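Local coordinates for protein BauA (Acinetobacter baumannii, PDB 6HCP) that probably imports ferric preacinetobactin across the outer membrane of Acinetobacter baumannii as a TonB-dependent siderophore receptor, at residues E201-R211 with E223-Q234; M118-Y128 with T285-R293. All blocks are in the same frame, centred on the assembly; numbering follows the deposited sequence. Where two conformers were deposited one is given.

In the fold
Interaction 1 lies within the barrel wall and interaction 2 joins the plug to it; their centres are 14 Å apart and their nearest atoms about 6 Å apart. Interaction 1 pairs two neighbouring wall strands, 202-212 and 221-234, in a beta hairpin; interaction 2 sets a plug loop against strand 282-297, which is separated from 221-234 by strand 238-252. The first is partly buried, with a largely apolar, detergent-touched outer face and a polar inner one, and continuous backbone hydrogen bonding carries it. The second is buried in the barrel interior and covers about half the area, 521 against 1030 Å². There a single direct hydrogen bond, methionine packing and bridging waters replace strand pairing.

Interaction 1: E201-R211 with E223-Q234; sequences EFGVRINGMYR and ESRLFSLGLDWQ. With C8E ((hydroxyethyloxy)tri(ethyloxy)octane), chain B.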
loop_
_atom_site.group_PDB
_atom_site.type_symbol
_atom_site.label_atom_id
_atom_site.label_comp_id
_atom_site.label_asym_id
_atom_site.label_seq_id
_atom_site.Cartn_x
_atom_site.Cartn_y
_atom_site.Cartn_z
ATOM N N GLU A 201 -0.384 -33.692 -39.988
ATOM C CA GLU A 201 -1.415 -33.026 -40.749
ATOM C C GLU A 201 -2.641 -32.796 -39.851
ATOM O O GLU A 201 -3.531 -32.024 -40.223
ATOM C CB GLU A 201 -1.743 -33.824 -42.019
ATOM C CG GLU A 201 -2.287 -35.221 -41.752
ATOM C CD GLU A 201 -1.251 -36.343 -41.802
ATOM O OE1 GLU A 201 -0.042 -36.046 -41.697
ATOM O OE2 GLU A 201 -1.659 -37.515 -41.925
ATOM N N PHE A 202 -2.710 -33.505 -38.713
ATOM C CA PHE A 202 -3.775 -33.332 -37.731
ATOM C C PHE A 202 -3.231 -32.677 -36.457
ATOM O O PHE A 202 -2.151 -33.023 -35.984
ATOM C CB PHE A 202 -4.428 -34.656 -37.339
ATOM C CG PHE A 202 -5.013 -35.436 -38.484
ATOM C CD1 PHE A 202 -6.283 -35.152 -38.955
ATOM C CD2 PHE A 202 -4.317 -36.499 -39.045
ATOM C CE1 PHE A 202 -6.821 -35.880 -40.005
ATOM C CE2 PHE A 202 -4.861 -37.231 -40.089
ATOM C CZ PHE A 202 -6.099 -36.899 -40.585
ATOM N N GLY A 203 -4.040 -31.799 -35.859
ATOM C CA GLY A 203 -3.678 -31.125 -34.606
ATOM C C GLY A 203 -4.812 -31.167 -33.603
ATOM O O GLY A 203 -5.992 -31.069 -33.967
ATOM N N VAL A 204 -4.452 -31.367 -32.330
ATOM C CA VAL A 204 -5.379 -31.289 -31.216
ATOM C C VAL A 204 -4.792 -30.325 -30.170
ATOM O O VAL A 204 -3.636 -30.484 -29.737
ATOM C CB VAL A 204 -5.620 -32.673 -30.598
ATOM C CG1 VAL A 204 -6.555 -32.577 -29.416
ATOM C CG2 VAL A 204 -6.122 -33.689 -31.619
ATOM N N ARG A 205 -5.593 -29.342 -29.753
ATOM C CA ARG A 205 -5.174 -28.365 -28.709
ATOM C C ARG A 205 -6.313 -28.200 -27.696
ATOM O O ARG A 205 -7.444 -27.926 -28.060
ATOM C CB ARG A 205 -4.756 -27.053 -29.385
ATOM C CG ARG A 205 -4.295 -25.967 -28.419
ATOM C CD ARG A 205 -2.795 -25.813 -28.366
ATOM N NE ARG A 205 -2.384 -24.732 -27.486
ATOM C CZ ARG A 205 -1.668 -23.695 -27.870
ATOM N NH1 ARG A 205 -1.393 -23.517 -29.149
ATOM N NH2 ARG A 205 -1.233 -22.829 -26.967
ATOM N N ILE A 206 -6.021 -28.445 -26.416
ATOM C CA ILE A 206 -7.028 -28.486 -25.392
ATOM C C ILE A 206 -6.648 -27.475 -24.298
ATOM O O ILE A 206 -5.515 -27.460 -23.854
ATOM C CB ILE A 206 -7.166 -29.910 -24.817
ATOM C CG1 ILE A 206 -7.531 -30.938 -25.893
ATOM C CG2 ILE A 206 -8.170 -29.949 -23.694
ATOM C CD1 ILE A 206 -7.364 -32.364 -25.426
ATOM N N ASN A 207 -7.623 -26.680 -23.845
ATOM C CA ASN A 207 -7.422 -25.795 -22.710
ATOM C C ASN A 207 -8.504 -26.089 -21.683
ATOM O O ASN A 207 -9.671 -26.297 -22.035
ATOM C CB ASN A 207 -7.413 -24.321 -23.126
ATOM C CG ASN A 207 -6.133 -23.897 -23.797
ATOM O OD1 ASN A 207 -5.259 -23.309 -23.159
ATOM N ND2 ASN A 207 -6.005 -24.200 -25.083
ATOM N N GLY A 208 -8.105 -26.110 -20.407
ATOM C CA GLY A 208 -9.021 -26.215 -19.306
ATOM C C GLY A 208 -8.636 -25.240 -18.203
ATOM O O GLY A 208 -7.464 -25.052 -17.932
ATOM N N MET A 209 -9.621 -24.498 -17.693
ATOM C CA MET A 209 -9.375 -23.462 -16.687
ATOM C C MET A 209 -10.522 -23.466 -15.685
ATOM O O MET A 209 -11.693 -23.741 -16.003
ATOM C CB MET A 209 -9.212 -22.094 -17.356
ATOM C CG MET A 209 -9.074 -20.907 -16.384
ATOM S SD MET A 209 -10.656 -20.399 -15.718
ATOM C CE MET A 209 -11.435 -19.638 -17.149
ATOM N N TYR A 210 -10.152 -23.299 -14.416
ATOM C CA TYR A 210 -11.113 -23.129 -13.357
ATOM C C TYR A 210 -10.525 -22.112 -12.383
ATOM O O TYR A 210 -9.367 -22.201 -12.048
ATOM C CB TYR A 210 -11.406 -24.442 -12.617
ATOM C CG TYR A 210 -12.407 -24.317 -11.497
ATOM C CD1 TYR A 210 -13.717 -23.980 -11.773
ATOM C CD2 TYR A 210 -12.052 -24.446 -10.162
ATOM C CE1 TYR A 210 -14.653 -23.790 -10.776
ATOM C CE2 TYR A 210 -12.977 -24.248 -9.146
ATOM C CZ TYR A 210 -14.295 -23.952 -9.455
ATOM O OH TYR A 210 -15.260 -23.740 -8.509
ATOM N N ARG A 211 -11.344 -21.173 -11.927
ATOM C CA ARG A 211 -10.945 -20.368 -10.793
ATOM C C ARG A 211 -12.177 -19.974 -9.995
ATOM O O ARG A 211 -13.289 -19.893 -10.524
ATOM C CB ARG A 211 -10.075 -19.183 -11.222
ATOM C CG ARG A 211 -10.710 -18.235 -12.210
ATOM C CD ARG A 211 -9.695 -17.187 -12.637
ATOM N NE ARG A 211 -10.319 -16.397 -13.667
ATOM C CZ ARG A 211 -10.122 -16.557 -14.971
ATOM N NH1 ARG A 211 -10.865 -15.858 -15.814
ATOM N NH2 ARG A 211 -9.109 -17.293 -15.407
ATOM N N GLU A 223 -16.308 -16.824 -10.068
ATOM C CA GLU A 223 -16.052 -18.175 -10.524
ATOM C C GLU A 223 -16.060 -18.192 -12.059
ATOM O O GLU A 223 -16.915 -17.565 -12.709
ATOM C CB GLU A 223 -17.075 -19.127 -9.911
ATOM C CG GLU A 223 -16.907 -20.556 -10.395
ATOM C CD GLU A 223 -18.023 -21.518 -10.020
ATOM O OE1 GLU A 223 -19.140 -21.053 -9.661
ATOM O OE2 GLU A 223 -17.782 -22.737 -10.121
ATOM N N SER A 224 -14.991 -18.732 -12.637
ATOM C CA SER A 224 -14.905 -18.942 -14.077
ATOM C C SER A 224 -14.535 -20.396 -14.347
ATOM O O SER A 224 -13.740 -20.991 -13.606
ATOM C CB SER A 224 -13.900 -18.008 -14.708
ATOM O OG SER A 224 -14.146 -16.662 -14.341
ATOM N N ARG A 225 -15.000 -20.908 -15.482
ATOM C CA ARG A 225 -14.611 -22.233 -15.940
ATOM C C ARG A 225 -14.587 -22.210 -17.463
ATOM O O ARG A 225 -15.464 -21.624 -18.081
ATOM C CB ARG A 225 -15.605 -23.333 -15.542
ATOM C CG ARG A 225 -15.973 -23.435 -14.072
ATOM C CD ARG A 225 -16.667 -24.769 -13.773
ATOM N NE ARG A 225 -17.322 -24.804 -12.462
ATOM C CZ ARG A 225 -18.418 -25.502 -12.164
ATOM N NH1 ARG A 225 -18.974 -26.288 -13.072
ATOM N NH2 ARG A 225 -19.031 -25.290 -11.011
ATOM N N LEU A 226 -13.627 -22.925 -18.038
ATOM C CA LEU A 226 -13.539 -23.078 -19.480
ATOM C C LEU A 226 -12.952 -24.446 -19.826
ATOM O O LEU A 226 -11.957 -24.890 -19.247
ATOM C CB LEU A 226 -12.661 -21.965 -20.041
ATOM C CG LEU A 226 -12.424 -22.003 -21.548
ATOM C CD1 LEU A 226 -13.729 -21.760 -22.291
ATOM C CD2 LEU A 226 -11.378 -20.971 -21.951
ATOM N N PHE A 227 -13.544 -25.065 -20.845
ATOM C CA PHE A 227 -12.961 -26.202 -21.521
ATOM C C PHE A 227 -13.087 -25.954 -23.020
ATOM O O PHE A 227 -14.177 -25.638 -23.491
ATOM C CB PHE A 227 -13.650 -27.496 -21.087
ATOM C CG PHE A 227 -13.137 -28.731 -21.787
ATOM C CD1 PHE A 227 -11.916 -29.287 -21.433
ATOM C CD2 PHE A 227 -13.836 -29.297 -22.840
ATOM C CE1 PHE A 227 -11.409 -30.383 -22.115
ATOM C CE2 PHE A 227 -13.329 -30.395 -23.520
ATOM C CZ PHE A 227 -12.105 -30.918 -23.173
ATOM N N SER A 228 -11.958 -26.006 -23.727
ATOM C CA SER A 228 -11.926 -25.724 -25.149
ATOM C C SER A 228 -11.139 -26.798 -25.902
ATOM O O SER A 228 -10.167 -27.341 -25.389
ATOM C CB SER A 228 -11.363 -24.355 -25.440
ATOM O OG SER A 228 -9.974 -24.294 -25.175
ATOM N N LEU A 229 -11.498 -26.959 -27.177
ATOM C CA LEU A 229 -10.856 -27.881 -28.090
ATOM C C LEU A 229 -10.658 -27.173 -29.426
ATOM O O LEU A 229 -11.598 -26.556 -29.929
ATOM C CB LEU A 229 -11.753 -29.110 -28.251
ATOM C CG LEU A 229 -11.201 -30.210 -29.151
ATOM C CD1 LEU A 229 -9.968 -30.834 -28.518
ATOM C CD2 LEU A 229 -12.268 -31.258 -29.410
ATOM N N GLY A 230 -9.412 -27.166 -29.904
ATOM C CA GLY A 230 -9.066 -26.695 -31.247
ATOM C C GLY A 230 -8.467 -27.829 -32.074
ATOM O O GLY A 230 -7.451 -28.402 -31.678
ATOM N N LEU A 231 -9.206 -28.273 -33.099
ATOM C CA LEU A 231 -8.796 -29.374 -33.993
ATOM C C LEU A 231 -8.540 -28.803 -35.381
ATOM O O LEU A 231 -9.290 -27.961 -35.858
ATOM C CB LEU A 231 -9.888 -30.440 -34.077
ATOM C CG LEU A 231 -10.489 -30.889 -32.752
ATOM C CD1 LEU A 231 -11.693 -31.789 -32.984
ATOM C CD2 LEU A 231 -9.450 -31.590 -31.895
ATOM N N ASP A 232 -7.538 -29.340 -36.070
ATOM C CA ASP A 232 -7.308 -28.941 -37.424
ATOM C C ASP A 232 -6.775 -30.123 -38.247
ATOM O O ASP A 232 -6.152 -31.059 -37.716
ATOM C CB ASP A 232 -6.341 -27.765 -37.513
ATOM C CG ASP A 232 -4.888 -28.150 -37.275
ATOM O OD1 ASP A 232 -4.528 -28.296 -36.101
ATOM O OD2 ASP A 232 -4.098 -28.095 -38.251
ATOM N N TRP A 233 -7.058 -30.056 -39.547
ATOM C CA TRP A 233 -6.498 -30.959 -40.563
ATOM C C TRP A 233 -5.975 -30.124 -41.728
ATOM O O TRP A 233 -6.697 -29.291 -42.280
ATOM C CB TRP A 233 -7.542 -31.985 -41.017
ATOM C CG TRP A 233 -7.126 -32.723 -42.252
ATOM C CD1 TRP A 233 -6.146 -33.668 -42.344
ATOM C CD2 TRP A 233 -7.585 -32.496 -43.599
ATOM N NE1 TRP A 233 -5.975 -34.055 -43.646
ATOM C CE2 TRP A 233 -6.855 -33.369 -44.437
ATOM C CE3 TRP A 233 -8.557 -31.671 -44.178
ATOM C CZ2 TRP A 233 -7.051 -33.421 -45.816
ATOM C CZ3 TRP A 233 -8.766 -31.738 -45.541
ATOM C CH2 TRP A 233 -8.017 -32.599 -46.348
ATOM N N GLN A 234 -4.683 -30.273 -42.023
ATOM C CA GLN A 234 -4.044 -29.594 -43.132
ATOM C C GLN A 234 -3.828 -30.608 -44.262
ATOM O O GLN A 234 -2.999 -31.502 -44.136
ATOM C CB GLN A 234 -2.691 -28.999 -42.750
ATOM C CG GLN A 234 -2.717 -28.140 -41.500
ATOM C CD GLN A 234 -3.655 -26.964 -41.632
ATOM O OE1 GLN A 234 -3.618 -26.204 -42.600
ATOM N NE2 GLN A 234 -4.545 -26.845 -40.663
HETATM C C1 C8E B . -18.973 -25.850 -16.822
HETATM C C2 C8E B . -17.966 -25.177 -17.731
HETATM C C3 C8E B . -16.810 -26.087 -18.146
HETATM C C4 C8E B . -16.094 -26.709 -16.949
HETATM C C5 C8E B . -14.746 -27.312 -17.345
HETATM C C6 C8E B . -13.777 -27.325 -16.169
HETATM C C7 C8E B . -12.360 -27.695 -16.591
HETATM C C8 C8E B . -11.440 -27.771 -15.374
HETATM O O9 C8E B . -10.084 -27.490 -15.741
HETATM C C10 C8E B . -9.173 -27.483 -14.643
HETATM C C11 C8E B . -7.761 -27.596 -15.176
HETATM O O12 C8E B . -6.877 -26.894 -14.313
HETATM O O HOH W 1 -8.110 -25.289 -26.904
HETATM O O HOH W 2 -12.217 -14.713 -12.659
#
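I206 meets the facing strand through its CG2, 3.6 Å from CE1 of the F227 ring; a chi1 of -59° sets this branch anti to the backbone N, where the ring edge carbon comes within touch. V204 continues the row, its CG1 3.9 Å from L231 CD2 as the two side chains run alongside each other. Further along, F202 CE1 approaches W233 CD1 at 3.3 Å, the rings inclined at 35°. This face looks outward from the barrel: the octyl chain of a bound detergent passes over R225 and F227, with C8E C4 3.7 Å from R225 CB. Residues 202-211 and 223-234 form an antiparallel hairpin of the TonB-dependent receptor barrel, their axes 4.6 Å apart at 170°, with paired backbone bonds such as G230 N to R205 O, 2.8 Å. On the inward face, M209 bends at chi2 and chi3 to lay CE against S224 CB and L226 CB. A water accepts from N207 ND2, donates to R205 O and also bonds S228 OG; N207 OD1 turns to H189. At the outward polar end, Y210 OH donates to E223 OE2 (3.2 Å) from above the carboxylate plane, while R225 NH2 reaches that oxygen from the opposite face in a 3.0 Å salt bridge. S224 CB lies over one face of the R211 guanidinium, which extends inward to a salt bridge with E133 and a hydrogen bond with S131 of the plug.

Interaction 2: M118-Y128 with T285-R293; sequences MNGLFGITPFY and TKDKGAMIR. With EDO (1,2-ethanediol), chain P; EDO (1,2-ethanediol), chain Z; EDO (1,2-ethanediol), chain G; EDO (1,2-ethanediol), chain V.
The plug domain meets the inner barrel wall here, with the type I' turn M118-L121 and the loop after it lying along strand 285-293. M291 packs against the turn: its SD lies 3.4 Å from M118 O and 3.8 Å from M118 CG, and its CE touches L121 CB at 3.7 Å, the L121 and M291 side chains overlapping with each running toward the other's backbone. A chi1 of 60° with an extended chi2 carries SD up to M118 O, and the bend at chi3 turns CE to L121. Beside it, the N119 amide stacks on the R293 guanidinium, planes 27° apart, with N119 CB 3.5 Å from R293 NE. T165 holds N119 ND2 and Y167 holds R293 NH2. Further along this plug-barrel interface, shared by TonB-dependent receptors, D287 ties the loop to the wall. F127 N donates to D287 OD1 at 3.0 Å, from 55° above the carboxylate plane, and T313 also bonds OD1. One water links T125 O to that oxygen; another accepts from Y128 N and donates to D287 OD2 at 2.8 Å, so both carboxylate oxygens have partners in the plug, OD2 through water. P126 CA packs 3.4 Å from D287 CG, fitting the loop closely against the acid.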
loop_
_atom_site.group_PDB
_atom_site.type_symbol
_atom_site.label_atom_id
_atom_site.label_comp_id
_atom_site.label_asym_id
_atom_site.label_seq_id
_atom_site.Cartn_x
_atom_site.Cartn_y
_atom_site.Cartn_z
ATOM N N MET A 118 -15.377 -15.072 -33.661
ATOM C CA MET A 118 -14.416 -16.130 -33.384
ATOM C C MET A 118 -13.920 -16.708 -34.712
ATOM O O MET A 118 -14.731 -17.149 -35.508
ATOM C CB MET A 118 -15.007 -17.251 -32.534
ATOM C CG MET A 118 -13.955 -18.323 -32.179
ATOM S SD MET A 118 -14.640 -19.682 -31.211
ATOM C CE MET A 118 -15.120 -18.838 -29.715
ATOM N N ASN A 119 -12.634 -16.500 -35.015
ATOM C CA ASN A 119 -12.065 -16.882 -36.296
ATOM C C ASN A 119 -12.932 -16.313 -37.431
ATOM O O ASN A 119 -13.177 -16.988 -38.451
ATOM C CB ASN A 119 -11.958 -18.406 -36.398
ATOM C CG ASN A 119 -11.074 -19.004 -35.319
ATOM O OD1 ASN A 119 -10.002 -18.470 -35.033
ATOM N ND2 ASN A 119 -11.496 -20.116 -34.747
ATOM N N GLY A 120 -13.426 -15.087 -37.239
ATOM C CA GLY A 120 -14.138 -14.343 -38.283
ATOM C C GLY A 120 -15.649 -14.564 -38.275
ATOM O O GLY A 120 -16.354 -13.905 -39.042
ATOM N N LEU A 121 -16.147 -15.493 -37.455
ATOM C CA LEU A 121 -17.569 -15.871 -37.418
ATOM C C LEU A 121 -18.265 -15.268 -36.190
ATOM O O LEU A 121 -17.828 -15.489 -35.057
ATOM C CB LEU A 121 -17.678 -17.402 -37.388
ATOM C CG LEU A 121 -19.070 -17.982 -37.640
ATOM C CD1 LEU A 121 -19.555 -17.665 -39.056
ATOM C CD2 LEU A 121 -19.090 -19.486 -37.407
ATOM N N PHE A 122 -19.421 -14.640 -36.416
ATOM C CA PHE A 122 -20.202 -14.010 -35.359
ATOM C C PHE A 122 -21.203 -15.022 -34.774
ATOM O O PHE A 122 -21.482 -16.062 -35.377
ATOM C CB PHE A 122 -20.848 -12.743 -35.923
ATOM C CG PHE A 122 -19.856 -11.699 -36.364
ATOM C CD1 PHE A 122 -19.320 -11.714 -37.644
ATOM C CD2 PHE A 122 -19.387 -10.749 -35.472
ATOM C CE1 PHE A 122 -18.348 -10.804 -38.027
ATOM C CE2 PHE A 122 -18.419 -9.832 -35.859
ATOM C CZ PHE A 122 -17.928 -9.833 -37.144
ATOM N N GLY A 123 -21.637 -14.772 -33.537
ATOM C CA GLY A 123 -22.652 -15.569 -32.867
ATOM C C GLY A 123 -22.132 -16.821 -32.161
ATOM O O GLY A 123 -22.951 -17.704 -31.805
ATOM N N ILE A 124 -20.811 -16.918 -31.932
ATOM C CA ILE A 124 -20.193 -18.124 -31.335
ATOM C C ILE A 124 -19.672 -17.855 -29.909
ATOM O O ILE A 124 -19.666 -18.757 -29.049
ATOM C CB ILE A 124 -19.053 -18.646 -32.225
ATOM C CG1 ILE A 124 -19.481 -18.768 -33.688
ATOM C CG2 ILE A 124 -18.498 -19.948 -31.679
ATOM C CD1 ILE A 124 -20.701 -19.645 -33.864
ATOM N N THR A 125 -19.094 -16.671 -29.717
ATOM C CA THR A 125 -18.392 -16.278 -28.482
ATOM C C THR A 125 -19.353 -16.160 -27.307
ATOM O O THR A 125 -20.561 -15.966 -27.465
ATOM C CB THR A 125 -17.634 -14.960 -28.703
ATOM O OG1 THR A 125 -18.510 -14.036 -29.349
ATOM C CG2 THR A 125 -16.382 -15.127 -29.532
ATOM N N PRO A 126 -18.840 -16.203 -26.057
ATOM C CA PRO A 126 -19.687 -15.996 -24.886
ATOM C C PRO A 126 -20.438 -14.661 -24.946
ATOM O O PRO A 126 -19.918 -13.691 -25.471
ATOM C CB PRO A 126 -18.682 -16.062 -23.726
ATOM C CG PRO A 126 -17.606 -16.972 -24.253
ATOM C CD PRO A 126 -17.460 -16.574 -25.705
ATOM N N PHE A 127 -21.661 -14.653 -24.422
ATOM C CA PHE A 127 -22.601 -13.554 -24.650
ATOM C C PHE A 127 -22.125 -12.246 -23.993
ATOM O O PHE A 127 -22.208 -11.201 -24.597
ATOM C CB PHE A 127 -23.970 -13.941 -24.104
ATOM C CG PHE A 127 -25.126 -13.155 -24.665
ATOM C CD1 PHE A 127 -25.625 -13.430 -25.929
ATOM C CD2 PHE A 127 -25.775 -12.196 -23.902
ATOM C CE1 PHE A 127 -26.763 -12.780 -26.394
ATOM C CE2 PHE A 127 -26.885 -11.523 -24.384
ATOM C CZ PHE A 127 -27.374 -11.809 -25.642
ATOM N N TYR A 128 -21.623 -12.316 -22.753
ATOM C CA TYR A 128 -21.416 -11.104 -21.945
ATOM C C TYR A 128 -19.980 -10.982 -21.408
ATOM O O TYR A 128 -19.554 -9.875 -21.075
ATOM C CB TYR A 128 -22.386 -11.071 -20.769
ATOM C CG TYR A 128 -23.766 -10.554 -21.053
ATOM C CD1 TYR A 128 -24.015 -9.604 -22.034
ATOM C CD2 TYR A 128 -24.849 -11.068 -20.364
ATOM C CE1 TYR A 128 -25.287 -9.091 -22.234
ATOM C CE2 TYR A 128 -26.117 -10.533 -20.510
ATOM C CZ TYR A 128 -26.346 -9.587 -21.489
ATOM O OH TYR A 128 -27.608 -9.121 -21.653
ATOM N N THR A 285 -23.672 -16.861 -16.166
ATOM C CA THR A 285 -23.838 -17.098 -17.601
ATOM C C THR A 285 -23.110 -18.386 -17.971
ATOM O O THR A 285 -21.942 -18.571 -17.644
ATOM C CB THR A 285 -23.355 -15.914 -18.445
ATOM O OG1 THR A 285 -23.924 -14.711 -17.930
ATOM C CG2 THR A 285 -23.765 -16.014 -19.897
ATOM N N LYS A 286 -23.838 -19.284 -18.639
ATOM C CA LYS A 286 -23.253 -20.457 -19.240
ATOM C C LYS A 286 -23.295 -20.288 -20.759
ATOM O O LYS A 286 -24.355 -20.032 -21.305
ATOM C CB LYS A 286 -24.041 -21.709 -18.838
ATOM C CG LYS A 286 -23.986 -22.083 -17.360
ATOM C CD LYS A 286 -24.787 -23.343 -17.041
ATOM C CE LYS A 286 -24.824 -23.653 -15.559
ATOM N NZ LYS A 286 -25.833 -24.689 -15.233
ATOM N N ASP A 287 -22.144 -20.451 -21.402
ATOM C CA ASP A 287 -22.004 -20.340 -22.827
ATOM C C ASP A 287 -21.357 -21.620 -23.350
ATOM O O ASP A 287 -20.369 -22.099 -22.799
ATOM C CB ASP A 287 -21.149 -19.143 -23.222
ATOM C CG ASP A 287 -21.827 -17.811 -22.941
ATOM O OD1 ASP A 287 -22.645 -17.369 -23.787
ATOM O OD2 ASP A 287 -21.576 -17.250 -21.855
ATOM N N LYS A 288 -21.918 -22.148 -24.438
ATOM C CA LYS A 288 -21.342 -23.298 -25.132
ATOM C C LYS A 288 -21.348 -22.987 -26.623
ATOM O O LYS A 288 -22.351 -22.475 -27.131
ATOM C CB LYS A 288 -22.163 -24.563 -24.863
ATOM C CG LYS A 288 -22.317 -24.936 -23.397
ATOM C CD LYS A 288 -23.119 -26.208 -23.154
ATOM C CE LYS A 288 -23.425 -26.400 -21.684
ATOM N NZ LYS A 288 -24.113 -27.685 -21.429
ATOM N N GLY A 289 -20.226 -23.224 -27.292
ATOM C CA GLY A 289 -20.128 -22.908 -28.723
ATOM C C GLY A 289 -19.325 -23.938 -29.488
ATOM O O GLY A 289 -18.438 -24.573 -28.948
ATOM N N ALA A 290 -19.515 -23.960 -30.808
ATOM C CA ALA A 290 -18.761 -24.846 -31.686
ATOM C C ALA A 290 -18.843 -24.295 -33.106
ATOM O O ALA A 290 -19.850 -23.674 -33.475
ATOM C CB ALA A 290 -19.311 -26.252 -31.613
ATOM N N MET A 291 -17.723 -24.364 -33.821
ATOM C CA MET A 291 -17.703 -23.925 -35.206
ATOM C C MET A 291 -16.746 -24.786 -36.028
ATOM O O MET A 291 -15.848 -25.436 -35.497
ATOM C CB MET A 291 -17.286 -22.465 -35.341
ATOM C CG MET A 291 -15.908 -22.166 -34.797
ATOM S SD MET A 291 -15.515 -20.408 -34.991
ATOM C CE MET A 291 -15.344 -20.245 -36.765
ATOM N N ILE A 292 -17.019 -24.819 -37.332
ATOM C CA ILE A 292 -16.174 -25.509 -38.275
ATOM C C ILE A 292 -15.960 -24.599 -39.469
ATOM O O ILE A 292 -16.890 -23.917 -39.929
ATOM C CB ILE A 292 -16.781 -26.863 -38.691
ATOM C CG1 ILE A 292 -15.859 -27.608 -39.663
ATOM C CG2 ILE A 292 -18.173 -26.678 -39.269
ATOM C CD1 ILE A 292 -16.236 -29.060 -39.840
ATOM N N ARG A 293 -14.723 -24.599 -39.947
ATOM C CA ARG A 293 -14.315 -23.867 -41.105
ATOM C C ARG A 293 -13.614 -24.829 -42.065
ATOM O O ARG A 293 -12.770 -25.615 -41.655
ATOM C CB ARG A 293 -13.323 -22.755 -40.750
ATOM C CG ARG A 293 -13.892 -21.637 -39.889
ATOM C CD ARG A 293 -12.835 -20.603 -39.531
ATOM N NE ARG A 293 -11.804 -21.110 -38.631
ATOM C CZ ARG A 293 -10.504 -20.838 -38.764
ATOM N NH1 ARG A 293 -10.085 -20.100 -39.780
ATOM N NH2 ARG A 293 -9.638 -21.258 -37.860
HETATM C C1 EDO P . -14.885 -16.058 -41.731
HETATM O O1 EDO P . -14.638 -16.446 -43.085
HETATM C C2 EDO P . -15.767 -17.086 -41.048
HETATM O O2 EDO P . -14.934 -17.997 -40.326
HETATM C C1 EDO Z . -22.442 -12.720 -16.643
HETATM O O1 EDO Z . -22.239 -13.835 -15.744
HETATM C C2 EDO Z . -21.248 -12.559 -17.537
HETATM O O2 EDO Z . -21.217 -13.627 -18.502
HETATM C C1 EDO G . -21.820 -14.826 -39.699
HETATM O O1 EDO G . -20.617 -14.318 -39.074
HETATM C C2 EDO G . -23.062 -14.380 -38.943
HETATM O O2 EDO G . -23.379 -13.007 -39.232
HETATM C C1 EDO V . -12.160 -18.312 -43.747
HETATM O O1 EDO V . -11.329 -19.016 -44.672
HETATM C C2 EDO V . -12.499 -19.282 -42.632
HETATM O O2 EDO V . -11.580 -20.380 -42.743
HETATM O O HOH W 3 -22.375 -18.263 -26.576
HETATM O O HOH W 4 -21.045 -14.607 -21.123
#